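Local coordinates for protein 2-keto-3-deoxy-D-arabinonate dehydratase (Sulfolobus solfataricus, PDB 2Q18) that removes water from 2-dehydro-3-deoxy-D-arabinonate to give 2,5-dioxopentanoate, a magnesium-dependent step in the oxidation of pentoses, at residues I156-R168 against S181-V195. Numbering follows the deposited sequence.
Sequences ILGYTIMDDVSAR and SKIYAGCCAFGPVIV. With PO4 (phosphate ion), chain B.
M162 and F190 meet on one face of an antiparallel strand pair as non-hydrogen-bonded neighbours. With CG anti to the backbone N (chi1 -178°) and a bend at chi3, the methionine chain brings CE to 3.7 Å from F190 CB, while M162 SD lies 3.6 Å from C188 SG. Next to them the backbones bond closely: D163 N to A189 O spans 2.7 Å, nearly straight at 167°. Past the cis peptide before P192, T160 OG1 donates to V193 O over 2.7 Å, tilted from the carbonyl plane. At the polar edge, D164, a magnesium ligand, shares the M162 and C188 face. K182 NZ reaches D164 OD2 from above the carboxylate plane in a 2.7 Å salt bridge, and also donates to S166 OG at 2.9 Å and to phosphate O1 at 3.0 Å. E143 is a further acidic partner of K182, and K118 pairs with D164 OD1. A methionine in place of K182 would probably leave D164 OD2 and E143 without the ammonium group they share, and the phosphate without that donor. Strand pairing places D164, and the A167 N to S181 O bond, 2.9 Å, keeps substrate-binding K182 beside that metal-binding carboxylate.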
loop_
_atom_site.group_PDB
_atom_site.type_symbol
_atom_site.label_atom_id
_atom_site.label_comp_id
_atom_site.label_asym_id
_atom_site.label_seq_id
_atom_site.Cartn_x
_atom_site.Cartn_y
_atom_site.Cartn_z
ATOM N N ILE A 156 14.645 -6.709 -25.731
ATOM C CA ILE A 156 13.854 -5.606 -26.282
ATOM C C ILE A 156 12.356 -5.901 -26.185
ATOM O O ILE A 156 11.855 -6.855 -26.782
ATOM C CB ILE A 156 14.275 -5.270 -27.741
ATOM C CG1 ILE A 156 15.703 -4.701 -27.754
ATOM C CG2 ILE A 156 13.292 -4.277 -28.382
ATOM C CD1 ILE A 156 16.384 -4.704 -29.122
ATOM N N LEU A 157 11.650 -5.076 -25.419
ATOM C CA LEU A 157 10.208 -5.240 -25.229
ATOM C C LEU A 157 9.403 -4.396 -26.211
ATOM O O LEU A 157 8.204 -4.621 -26.396
ATOM C CB LEU A 157 9.810 -4.870 -23.799
ATOM C CG LEU A 157 10.439 -5.660 -22.651
ATOM C CD1 LEU A 157 10.047 -5.034 -21.316
ATOM C CD2 LEU A 157 10.029 -7.127 -22.713
ATOM N N GLY A 158 10.060 -3.420 -26.827
ATOM C CA GLY A 158 9.400 -2.558 -27.795
ATOM C C GLY A 158 10.237 -1.369 -28.203
ATOM O O GLY A 158 11.341 -1.172 -27.684
ATOM N N TYR A 159 9.697 -0.579 -29.134
ATOM C CA TYR A 159 10.378 0.594 -29.684
ATOM C C TYR A 159 9.535 1.845 -29.507
ATOM O O TYR A 159 8.306 1.781 -29.486
ATOM C CB TYR A 159 10.665 0.411 -31.181
ATOM C CG TYR A 159 11.571 -0.753 -31.512
ATOM C CD1 TYR A 159 12.940 -0.560 -31.694
ATOM C CD2 TYR A 159 11.060 -2.047 -31.646
ATOM C CE1 TYR A 159 13.781 -1.627 -32.002
ATOM C CE2 TYR A 159 11.895 -3.123 -31.947
ATOM C CZ TYR A 159 13.254 -2.901 -32.122
ATOM O OH TYR A 159 14.089 -3.950 -32.422
ATOM N N THR A 160 10.211 2.982 -29.398
ATOM C CA THR A 160 9.547 4.269 -29.253
ATOM C C THR A 160 10.436 5.376 -29.838
ATOM O O THR A 160 11.595 5.133 -30.197
ATOM C CB THR A 160 9.166 4.544 -27.761
ATOM O OG1 THR A 160 8.189 5.589 -27.685
ATOM C CG2 THR A 160 10.391 4.911 -26.914
ATOM N N ILE A 161 9.882 6.578 -29.953
ATOM C CA ILE A 161 10.651 7.749 -30.364
ATOM C C ILE A 161 11.140 8.437 -29.101
ATOM O O ILE A 161 10.367 8.614 -28.168
ATOM C CB ILE A 161 9.772 8.754 -31.155
ATOM C CG1 ILE A 161 9.073 8.061 -32.329
ATOM C CG2 ILE A 161 10.601 9.963 -31.612
ATOM C CD1 ILE A 161 7.894 8.849 -32.900
ATOM N N MET A 162 12.409 8.828 -29.059
ATOM C CA MET A 162 12.891 9.638 -27.937
ATOM C C MET A 162 13.597 10.890 -28.428
ATOM O O MET A 162 14.317 10.856 -29.425
ATOM C CB MET A 162 13.809 8.835 -26.991
ATOM C CG MET A 162 14.326 9.627 -25.755
ATOM S SD MET A 162 14.986 8.605 -24.384
ATOM C CE MET A 162 13.443 8.078 -23.638
ATOM N N ASP A 163 13.382 11.987 -27.710
ATOM C CA ASP A 163 14.144 13.209 -27.914
ATOM C C ASP A 163 15.139 13.333 -26.769
ATOM O O ASP A 163 14.751 13.573 -25.626
ATOM C CB ASP A 163 13.198 14.417 -27.947
ATOM C CG ASP A 163 13.903 15.726 -28.297
ATOM O OD1 ASP A 163 15.150 15.759 -28.385
ATOM O OD2 ASP A 163 13.189 16.740 -28.480
ATOM N N ASP A 164 16.420 13.161 -27.084
ATOM C CA ASP A 164 17.493 13.394 -26.124
ATOM C C ASP A 164 17.859 14.877 -26.182
ATOM O O ASP A 164 18.752 15.279 -26.931
ATOM C CB ASP A 164 18.702 12.486 -26.440
ATOM C CG ASP A 164 19.907 12.739 -25.529
ATOM O OD1 ASP A 164 19.837 13.588 -24.613
ATOM O OD2 ASP A 164 20.950 12.082 -25.738
ATOM N N VAL A 165 17.161 15.686 -25.392
ATOM C CA VAL A 165 17.358 17.137 -25.399
ATOM C C VAL A 165 18.719 17.464 -24.775
ATOM O O VAL A 165 18.998 17.088 -23.631
ATOM C CB VAL A 165 16.209 17.887 -24.670
ATOM C CG1 VAL A 165 16.317 19.389 -24.894
ATOM C CG2 VAL A 165 14.840 17.383 -25.138
ATOM N N SER A 166 19.555 18.168 -25.536
ATOM C CA SER A 166 20.968 18.321 -25.188
ATOM C C SER A 166 21.457 19.766 -25.238
ATOM O O SER A 166 21.344 20.430 -26.273
ATOM C CB SER A 166 21.823 17.467 -26.125
ATOM O OG SER A 166 21.330 16.144 -26.204
ATOM N N ALA A 167 22.009 20.242 -24.122
ATOM C CA ALA A 167 22.649 21.553 -24.074
ATOM C C ALA A 167 24.028 21.458 -24.726
ATOM O O ALA A 167 25.055 21.345 -24.046
ATOM C CB ALA A 167 22.744 22.051 -22.651
ATOM N N ARG A 168 24.031 21.490 -26.055
ATOM C CA ARG A 168 25.231 21.263 -26.854
ATOM C C ARG A 168 26.383 22.223 -26.551
ATOM O O ARG A 168 27.551 21.854 -26.692
ATOM C CB ARG A 168 24.887 21.288 -28.347
ATOM C CG ARG A 168 24.030 20.115 -28.826
ATOM C CD ARG A 168 24.820 18.796 -28.903
ATOM N NE ARG A 168 26.128 18.972 -29.536
ATOM C CZ ARG A 168 26.328 19.064 -30.849
ATOM N NH1 ARG A 168 25.307 18.990 -31.697
ATOM N NH2 ARG A 168 27.556 19.234 -31.318
ATOM N N SER A 181 24.639 18.790 -19.264
ATOM C CA SER A 181 24.063 19.091 -20.569
ATOM C C SER A 181 22.922 18.140 -20.929
ATOM O O SER A 181 22.142 18.423 -21.847
ATOM C CB SER A 181 25.143 19.036 -21.648
ATOM O OG SER A 181 25.374 17.705 -22.069
ATOM N N LYS A 182 22.831 17.026 -20.198
ATOM C CA LYS A 182 21.914 15.931 -20.531
ATOM C C LYS A 182 20.797 15.687 -19.517
ATOM O O LYS A 182 19.725 15.225 -19.897
ATOM C CB LYS A 182 22.691 14.620 -20.710
ATOM C CG LYS A 182 23.598 14.559 -21.933
ATOM C CD LYS A 182 22.826 14.235 -23.190
ATOM C CE LYS A 182 23.763 14.056 -24.369
ATOM N NZ LYS A 182 22.991 13.787 -25.616
ATOM N N ILE A 183 21.060 15.970 -18.241
ATOM C CA ILE A 183 20.170 15.553 -17.144
ATOM C C ILE A 183 19.602 16.747 -16.382
ATOM O O ILE A 183 20.320 17.426 -15.647
ATOM C CB ILE A 183 20.882 14.586 -16.131
ATOM C CG1 ILE A 183 21.686 13.500 -16.863
ATOM C CG2 ILE A 183 19.859 13.954 -15.168
ATOM C CD1 ILE A 183 22.686 12.741 -15.971
ATOM N N TYR A 184 18.302 16.980 -16.556
ATOM C CA TYR A 184 17.595 18.097 -15.922
ATOM C C TYR A 184 16.088 17.955 -16.178
ATOM O O TYR A 184 15.674 17.104 -16.964
ATOM C CB TYR A 184 18.133 19.448 -16.435
ATOM C CG TYR A 184 18.045 19.626 -17.937
ATOM C CD1 TYR A 184 16.925 20.219 -18.520
ATOM C CD2 TYR A 184 19.079 19.208 -18.775
ATOM C CE1 TYR A 184 16.829 20.379 -19.900
ATOM C CE2 TYR A 184 18.994 19.367 -20.160
ATOM C CZ TYR A 184 17.865 19.958 -20.710
ATOM O OH TYR A 184 17.758 20.131 -22.072
ATOM N N ALA A 185 15.269 18.767 -15.509
ATOM C CA ALA A 185 13.817 18.681 -15.682
ATOM C C ALA A 185 13.438 18.975 -17.129
ATOM O O ALA A 185 13.789 20.025 -17.666
ATOM C CB ALA A 185 13.096 19.634 -14.732
ATOM N N GLY A 186 12.745 18.029 -17.760
ATOM C CA GLY A 186 12.331 18.166 -19.154
ATOM C C GLY A 186 13.427 17.928 -20.181
ATOM O O GLY A 186 13.319 18.389 -21.321
ATOM N N CYS A 187 14.471 17.191 -19.793
ATOM C CA CYS A 187 15.619 16.932 -20.674
ATOM C C CYS A 187 15.331 15.840 -21.697
ATOM O O CYS A 187 16.149 15.569 -22.586
ATOM C CB CYS A 187 16.835 16.527 -19.847
ATOM S SG CYS A 187 16.654 14.911 -19.012
ATOM N N CYS A 188 14.165 15.218 -21.574
ATOM C CA CYS A 188 13.892 13.980 -22.277
ATOM C C CYS A 188 12.404 13.831 -22.590
ATOM O O CYS A 188 11.564 14.065 -21.721
ATOM C CB CYS A 188 14.355 12.821 -21.379
ATOM S SG CYS A 188 14.201 11.240 -22.111
ATOM N N ALA A 189 12.082 13.430 -23.823
ATOM C CA ALA A 189 10.696 13.168 -24.219
ATOM C C ALA A 189 10.588 11.882 -25.014
ATOM O O ALA A 189 11.486 11.557 -25.784
ATOM C CB ALA A 189 10.141 14.325 -25.037
ATOM N N PHE A 190 9.485 11.155 -24.844
ATOM C CA PHE A 190 9.285 9.923 -25.609
ATOM C C PHE A 190 7.825 9.554 -25.825
ATOM O O PHE A 190 6.946 9.966 -25.073
ATOM C CB PHE A 190 10.077 8.741 -25.005
ATOM C CG PHE A 190 9.517 8.220 -23.706
ATOM C CD1 PHE A 190 8.672 7.112 -23.695
ATOM C CD2 PHE A 190 9.853 8.821 -22.499
ATOM C CE1 PHE A 190 8.154 6.619 -22.490
ATOM C CE2 PHE A 190 9.337 8.337 -21.293
ATOM C CZ PHE A 190 8.487 7.236 -21.293
ATOM N N GLY A 191 7.591 8.753 -26.859
ATOM C CA GLY A 191 6.254 8.346 -27.250
ATOM C C GLY A 191 6.018 8.616 -28.727
ATOM O O GLY A 191 6.970 8.619 -29.513
ATOM N N PRO A 192 4.750 8.852 -29.122
ATOM C CA PRO A 192 3.559 8.867 -28.262
ATOM C C PRO A 192 3.115 7.465 -27.846
ATOM O O PRO A 192 2.257 7.321 -26.970
ATOM C CB PRO A 192 2.486 9.530 -29.139
ATOM C CG PRO A 192 2.942 9.336 -30.540
ATOM C CD PRO A 192 4.432 9.149 -30.534
ATOM N N VAL A 193 3.700 6.453 -28.479
ATOM C CA VAL A 193 3.397 5.056 -28.198
ATOM C C VAL A 193 4.675 4.249 -27.995
ATOM O O VAL A 193 5.767 4.675 -28.389
ATOM C CB VAL A 193 2.582 4.387 -29.346
ATOM C CG1 VAL A 193 1.175 4.980 -29.450
ATOM C CG2 VAL A 193 3.325 4.491 -30.691
ATOM N N ILE A 194 4.534 3.082 -27.379
ATOM C CA ILE A 194 5.564 2.057 -27.463
ATOM C C ILE A 194 5.008 0.964 -28.355
ATOM O O ILE A 194 3.910 0.461 -28.117
ATOM C CB ILE A 194 5.938 1.488 -26.082
ATOM C CG1 ILE A 194 6.633 2.564 -25.242
ATOM C CG2 ILE A 194 6.841 0.249 -26.229
ATOM C CD1 ILE A 194 6.546 2.317 -23.762
ATOM N N VAL A 195 5.751 0.614 -29.398
ATOM C CA VAL A 195 5.314 -0.446 -30.293
ATOM C C VAL A 195 6.027 -1.738 -29.922
ATOM O O VAL A 195 7.225 -1.734 -29.636
ATOM C CB VAL A 195 5.510 -0.089 -31.801
ATOM C CG1 VAL A 195 4.894 1.283 -32.116
ATOM C CG2 VAL A 195 6.985 -0.124 -32.208
HETATM P P PO4 B . 26.762 12.596 -26.982
HETATM O O1 PO4 B . 25.452 13.314 -27.205
HETATM O O2 PO4 B . 26.932 12.319 -25.515
HETATM O O3 PO4 B . 26.733 11.313 -27.767
HETATM O O4 PO4 B . 27.913 13.440 -27.467
#